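Local coordinates for CRISPR-associated protein CasA/Cse1 (Thermus thermophilus, PDB 4AN8) that forms part of the Cascade ribonucleoprotein complex, which probably uses CRISPR RNA to target invading nucleic acids in type I-E bacterial immunity, at residues I19-G24 and V28-G33; V55-L60 and Q197-T202. All coordinates share one frame; numbering follows the deposited sequence.

Overall arrangement
The two contacts belong to one continuous core, their centres about 11 Å apart, but differ in burial and chemistry. Contact 2 is buried throughout, its centre about 13 Å from that of the chain; contact 1, farther out, is mostly buried, with a partly exposed margin at Lys23, Val28 and Glu29. Contact 1 joins neighbouring strands of a beta hairpin, so paired backbone amides and carbonyls do most of the work and three valines and an isoleucine share one face. Contact 2 brings together helices 50-67 and 199-206, far apart in sequence; with no hydrogen bond between its segments, it depends on sparse side-chain packing round a histidine. The two meet where Pro20 packs on Leu56 and Ile32 on Leu59 and Leu60.

Contact 1: I19-G24 and V28-G33; sequences IPVLKG and VEVGIG
The backbone carbonyl of Val28 takes the N-H of Val21, Val21 N to Val28 O being 2.9 Å, and the same oxygen also meets a C-H of Pro20, a weaker contact with Pro20 CA 3.4 Å from Val28 O. Val28 N returns a bond to Val21 O, and the same exchange recurs where Ile19 N donates to Val30 O at 2.9 Å and Val30 N to Ile19 O. Ile19 and Val21 thus form hydrogen-bonded antiparallel pairs with Val30 and Val28. Between them Pro20 faces Glu29 in a non-hydrogen-bonded pair, a place that suits proline because no N-H has to point across; Pro20 CA and Glu29 CA are 4.5 Å apart. Beta-branched side chains, well suited to extended strands, share one face of this beta hairpin. Val21 CG2 lies between its own N and carbonyl carbon (chi1 -69° for CG1), which brings it 3.9 Å from Val28 CG2 and 4.0 Å from Val30 CG1. Ile19, extended beyond CG1 (chi2 172°), carries CD1 beyond the end of strand 26-30 to Ile32 CG1, 4.0 Å away, at the start of the next helix. Gly31 is the N-cap residue of that helix, 32-37. Strand 19-23 lies between strands 26-30 and 44-45; Ile19 and Val21 also touch Ile45. Pro20, on the other face, packs on Leu56 of helix 50-67 and Arg159 of helix 154-167.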
loop_
_atom_site.group_PDB
_atom_site.type_symbol
_atom_site.label_atom_id
_atom_site.label_comp_id
_atom_site.label_asym_id
_atom_site.label_seq_id
_atom_site.Cartn_x
_atom_site.Cartn_y
_atom_site.Cartn_z
ATOM N N ILE A 19 19.361 0.431 0.825
ATOM C CA ILE A 19 18.169 -0.365 0.542
ATOM C C ILE A 19 18.290 -1.724 1.247
ATOM O O ILE A 19 19.154 -2.543 0.903
ATOM C CB ILE A 19 17.997 -0.586 -0.984
ATOM C CG1 ILE A 19 17.944 0.751 -1.731
ATOM C CG2 ILE A 19 16.755 -1.420 -1.296
ATOM C CD1 ILE A 19 17.961 0.599 -3.233
ATOM N N PRO A 20 17.437 -1.968 2.254
ATOM C CA PRO A 20 17.541 -3.228 2.997
ATOM C C PRO A 20 16.924 -4.400 2.237
ATOM O O PRO A 20 15.702 -4.415 2.039
ATOM C CB PRO A 20 16.737 -2.957 4.277
ATOM C CG PRO A 20 16.041 -1.623 4.058
ATOM C CD PRO A 20 16.258 -1.190 2.646
ATOM N N VAL A 21 17.744 -5.373 1.838
ATOM C CA VAL A 21 17.233 -6.548 1.137
ATOM C C VAL A 21 17.637 -7.852 1.840
ATOM O O VAL A 21 18.708 -7.942 2.433
ATOM C CB VAL A 21 17.748 -6.597 -0.343
ATOM C CG1 VAL A 21 17.130 -5.487 -1.193
ATOM C CG2 VAL A 21 19.265 -6.494 -0.365
ATOM N N LEU A 22 16.790 -8.865 1.755
ATOM C CA LEU A 22 17.108 -10.160 2.334
ATOM C C LEU A 22 17.988 -10.950 1.369
ATOM O O LEU A 22 17.647 -11.137 0.194
ATOM C CB LEU A 22 15.819 -10.915 2.646
ATOM C CG LEU A 22 15.797 -12.042 3.675
ATOM C CD1 LEU A 22 16.367 -11.601 5.004
ATOM C CD2 LEU A 22 14.359 -12.519 3.844
ATOM N N LYS A 23 19.147 -11.383 1.847
ATOM C CA LYS A 23 20.062 -12.159 1.023
ATOM C C LYS A 23 20.638 -13.306 1.833
ATOM O O LYS A 23 21.266 -13.083 2.865
ATOM C CB LYS A 23 21.195 -11.285 0.513
ATOM C CG LYS A 23 22.130 -12.028 -0.409
ATOM C CD LYS A 23 23.186 -11.117 -0.999
ATOM C CE LYS A 23 23.896 -11.821 -2.157
ATOM N NZ LYS A 23 25.221 -11.195 -2.464
ATOM N N GLY A 24 20.427 -14.534 1.371
ATOM C CA GLY A 24 20.880 -15.703 2.101
ATOM C C GLY A 24 20.416 -15.679 3.545
ATOM O O GLY A 24 21.161 -16.048 4.445
ATOM N N VAL A 28 20.989 -7.201 4.281
ATOM C CA VAL A 28 22.129 -6.376 3.910
ATOM C C VAL A 28 21.583 -5.119 3.247
ATOM O O VAL A 28 20.402 -5.043 2.963
ATOM C CB VAL A 28 23.106 -7.101 2.954
ATOM C CG1 VAL A 28 23.768 -8.243 3.663
ATOM C CG2 VAL A 28 22.370 -7.630 1.745
ATOM N N GLU A 29 22.433 -4.131 3.025
ATOM C CA GLU A 29 21.979 -2.918 2.369
ATOM C C GLU A 29 22.781 -2.685 1.103
ATOM O O GLU A 29 24.008 -2.852 1.080
ATOM C CB GLU A 29 21.990 -1.713 3.327
ATOM C CG GLU A 29 20.966 -1.859 4.465
ATOM C CD GLU A 29 20.837 -0.619 5.359
ATOM O OE1 GLU A 29 21.487 0.404 5.076
ATOM O OE2 GLU A 29 20.078 -0.665 6.352
ATOM N N VAL A 30 22.057 -2.337 0.046
ATOM C CA VAL A 30 22.619 -2.133 -1.264
ATOM C C VAL A 30 22.144 -0.788 -1.829
ATOM O O VAL A 30 21.228 -0.146 -1.276
ATOM C CB VAL A 30 22.171 -3.275 -2.212
ATOM C CG1 VAL A 30 22.613 -4.636 -1.636
ATOM C CG2 VAL A 30 20.651 -3.233 -2.444
ATOM N N GLY A 31 22.785 -0.357 -2.907
ATOM C CA GLY A 31 22.389 0.848 -3.600
ATOM C C GLY A 31 21.498 0.457 -4.758
ATOM O O GLY A 31 21.255 -0.739 -4.987
ATOM N N ILE A 32 21.001 1.454 -5.482
ATOM C CA ILE A 32 20.073 1.221 -6.575
ATOM C C ILE A 32 20.693 0.360 -7.671
ATOM O O ILE A 32 20.032 -0.522 -8.206
ATOM C CB ILE A 32 19.585 2.557 -7.158
ATOM C CG1 ILE A 32 18.673 3.270 -6.147
ATOM C CG2 ILE A 32 18.861 2.355 -8.496
ATOM C CD1 ILE A 32 18.404 4.726 -6.494
ATOM N N GLY A 33 21.963 0.604 -8.011
ATOM C CA GLY A 33 22.611 -0.171 -9.053
ATOM C C GLY A 33 22.583 -1.680 -8.809
ATOM O O GLY A 33 22.120 -2.457 -9.646
#

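Contact 2: V55-L60 and Q197-T202; sequences VLHRLL and QNLLET
His57 and Thr202 cross at about a right angle, with the methyl of Thr202 set obliquely against the far end of the imidazole. Thr202 CG2 lies 3.6 Å from His57 NE2 and 3.8 Å from His57 CD2. Threonine suits the place through its two branches: CG2, anti to the backbone N, meets the ring, while OG1 (chi1 -64°) lies beside that N and accepts from Gly196 N. The histidine is divided in a similar way. Its ND1 bonds to the carbonyl of Glu53, one turn earlier in its own helix, and this fixes the ring's rotation (chi2 93°) with NE2 directed toward the other helix. Leu199 crosses the ring obliquely and brings CD1 to 4.0 Å from His57 NE2; its other methyl, CD2, is 4.5 Å from Leu60 CD1, a loose apolar touch. The fork of leucine lets one side chain reach both residues, a helical turn apart. Asn198 organises the start of helix 199-206 as its N-cap: OD1 accepts from Glu201 N at 2.9 Å. Glu201 OE1 in turn receives Gln197 N, just before the N-cap, so two side-chain bonds tie the helix start. Helix 50-67 packs on strand 44-45, where His57 and Leu60 touch Ile45, and on helices 32-37 and 154-167; Leu199 of helix 199-206 shares a backbone hydrogen bond with Phe42, in the loop before that strand.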
loop_
_atom_site.group_PDB
_atom_site.type_symbol
_atom_site.label_atom_id
_atom_site.label_comp_id
_atom_site.label_asym_id
_atom_site.label_seq_id
_atom_site.Cartn_x
_atom_site.Cartn_y
_atom_site.Cartn_z
ATOM N N VAL A 55 7.701 2.558 -1.110
ATOM C CA VAL A 55 8.447 3.581 -1.847
ATOM C C VAL A 55 9.754 3.076 -2.424
ATOM O O VAL A 55 10.145 3.518 -3.496
ATOM C CB VAL A 55 8.718 4.865 -1.037
ATOM C CG1 VAL A 55 7.446 5.523 -0.665
ATOM C CG2 VAL A 55 9.596 4.585 0.196
ATOM N N LEU A 56 10.412 2.131 -1.760
ATOM C CA LEU A 56 11.640 1.572 -2.315
ATOM C C LEU A 56 11.359 0.854 -3.646
ATOM O O LEU A 56 12.089 1.059 -4.628
ATOM C CB LEU A 56 12.359 0.672 -1.310
ATOM C CG LEU A 56 12.907 1.359 -0.047
ATOM C CD1 LEU A 56 13.319 0.349 1.051
ATOM C CD2 LEU A 56 14.045 2.267 -0.387
ATOM N N HIS A 57 10.280 0.072 -3.706
ATOM C CA HIS A 57 9.862 -0.529 -4.975
ATOM C C HIS A 57 9.497 0.518 -6.012
ATOM O O HIS A 57 9.832 0.347 -7.182
ATOM C CB HIS A 57 8.653 -1.450 -4.808
ATOM C CG HIS A 57 8.974 -2.745 -4.152
ATOM N ND1 HIS A 57 8.854 -2.935 -2.791
ATOM C CD2 HIS A 57 9.442 -3.910 -4.657
ATOM C CE1 HIS A 57 9.224 -4.168 -2.491
ATOM N NE2 HIS A 57 9.574 -4.781 -3.605
ATOM N N ARG A 58 8.797 1.580 -5.603
ATOM C CA ARG A 58 8.341 2.595 -6.578
ATOM C C ARG A 58 9.503 3.395 -7.176
ATOM O O ARG A 58 9.488 3.710 -8.358
ATOM C CB ARG A 58 7.266 3.531 -5.995
ATOM C CG ARG A 58 5.987 2.798 -5.568
ATOM C CD ARG A 58 5.159 3.572 -4.511
ATOM N NE ARG A 58 4.627 4.825 -5.053
ATOM C CZ ARG A 58 3.556 4.902 -5.839
ATOM N NH1 ARG A 58 2.910 3.799 -6.176
ATOM N NH2 ARG A 58 3.141 6.082 -6.301
ATOM N N LEU A 59 10.503 3.707 -6.361
ATOM C CA LEU A 59 11.732 4.311 -6.860
ATOM C C LEU A 59 12.467 3.378 -7.868
ATOM O O LEU A 59 12.857 3.805 -8.961
ATOM C CB LEU A 59 12.637 4.695 -5.700
ATOM C CG LEU A 59 13.981 5.321 -6.103
ATOM C CD1 LEU A 59 13.771 6.555 -6.987
ATOM C CD2 LEU A 59 14.837 5.686 -4.854
ATOM N N LEU A 60 12.626 2.101 -7.515
ATOM C CA LEU A 60 13.274 1.156 -8.421
ATOM C C LEU A 60 12.510 1.046 -9.742
ATOM O O LEU A 60 13.120 1.042 -10.813
ATOM C CB LEU A 60 13.408 -0.241 -7.797
ATOM C CG LEU A 60 14.365 -0.283 -6.601
ATOM C CD1 LEU A 60 14.488 -1.692 -6.079
ATOM C CD2 LEU A 60 15.729 0.308 -6.961
ATOM N N GLN A 197 9.292 -14.621 -5.873
ATOM C CA GLN A 197 10.168 -15.356 -4.954
ATOM C C GLN A 197 11.526 -14.687 -4.789
ATOM O O GLN A 197 12.306 -15.049 -3.918
ATOM C CB GLN A 197 10.333 -16.811 -5.388
ATOM C CG GLN A 197 9.085 -17.643 -5.175
ATOM C CD GLN A 197 9.394 -19.051 -4.705
ATOM O OE1 GLN A 197 9.652 -19.944 -5.516
ATOM N NE2 GLN A 197 9.377 -19.255 -3.386
ATOM N N ASN A 198 11.813 -13.720 -5.652
ATOM C CA ASN A 198 12.968 -12.866 -5.447
ATOM C C ASN A 198 12.613 -11.476 -5.921
ATOM O O ASN A 198 11.539 -11.259 -6.477
ATOM C CB ASN A 198 14.214 -13.408 -6.158
ATOM C CG ASN A 198 13.977 -13.686 -7.625
ATOM O OD1 ASN A 198 13.529 -12.823 -8.373
ATOM N ND2 ASN A 198 14.280 -14.898 -8.047
ATOM N N LEU A 199 13.524 -10.544 -5.692
ATOM C CA LEU A 199 13.302 -9.156 -6.024
ATOM C C LEU A 199 13.132 -8.973 -7.527
ATOM O O LEU A 199 12.347 -8.123 -7.965
ATOM C CB LEU A 199 14.467 -8.295 -5.494
ATOM C CG LEU A 199 14.302 -6.779 -5.735
ATOM C CD1 LEU A 199 12.946 -6.248 -5.162
ATOM C CD2 LEU A 199 15.507 -5.976 -5.190
ATOM N N LEU A 200 13.867 -9.738 -8.331
ATOM C CA LEU A 200 13.663 -9.649 -9.775
ATOM C C LEU A 200 12.221 -9.949 -10.136
ATOM O O LEU A 200 11.594 -9.189 -10.877
ATOM C CB LEU A 200 14.579 -10.601 -10.554
ATOM C CG LEU A 200 14.285 -10.670 -12.053
ATOM C CD1 LEU A 200 14.671 -9.378 -12.689
ATOM C CD2 LEU A 200 15.075 -11.823 -12.679
ATOM N N GLU A 201 11.681 -11.041 -9.613
ATOM C CA GLU A 201 10.308 -11.414 -9.950
ATOM C C GLU A 201 9.339 -10.320 -9.509
ATOM O O GLU A 201 8.423 -9.935 -10.256
ATOM C CB GLU A 201 9.923 -12.757 -9.325
ATOM C CG GLU A 201 10.735 -13.924 -9.874
ATOM C CD GLU A 201 10.357 -15.299 -9.288
ATOM O OE1 GLU A 201 9.516 -15.403 -8.369
ATOM O OE2 GLU A 201 10.928 -16.296 -9.761
ATOM N N THR A 202 9.562 -9.814 -8.297
ATOM C CA THR A 202 8.676 -8.807 -7.744
ATOM C C THR A 202 8.670 -7.552 -8.627
ATOM O O THR A 202 7.606 -7.118 -9.062
ATOM C CB THR A 202 9.018 -8.486 -6.282
ATOM O OG1 THR A 202 8.790 -9.662 -5.499
ATOM C CG2 THR A 202 8.128 -7.339 -5.753
#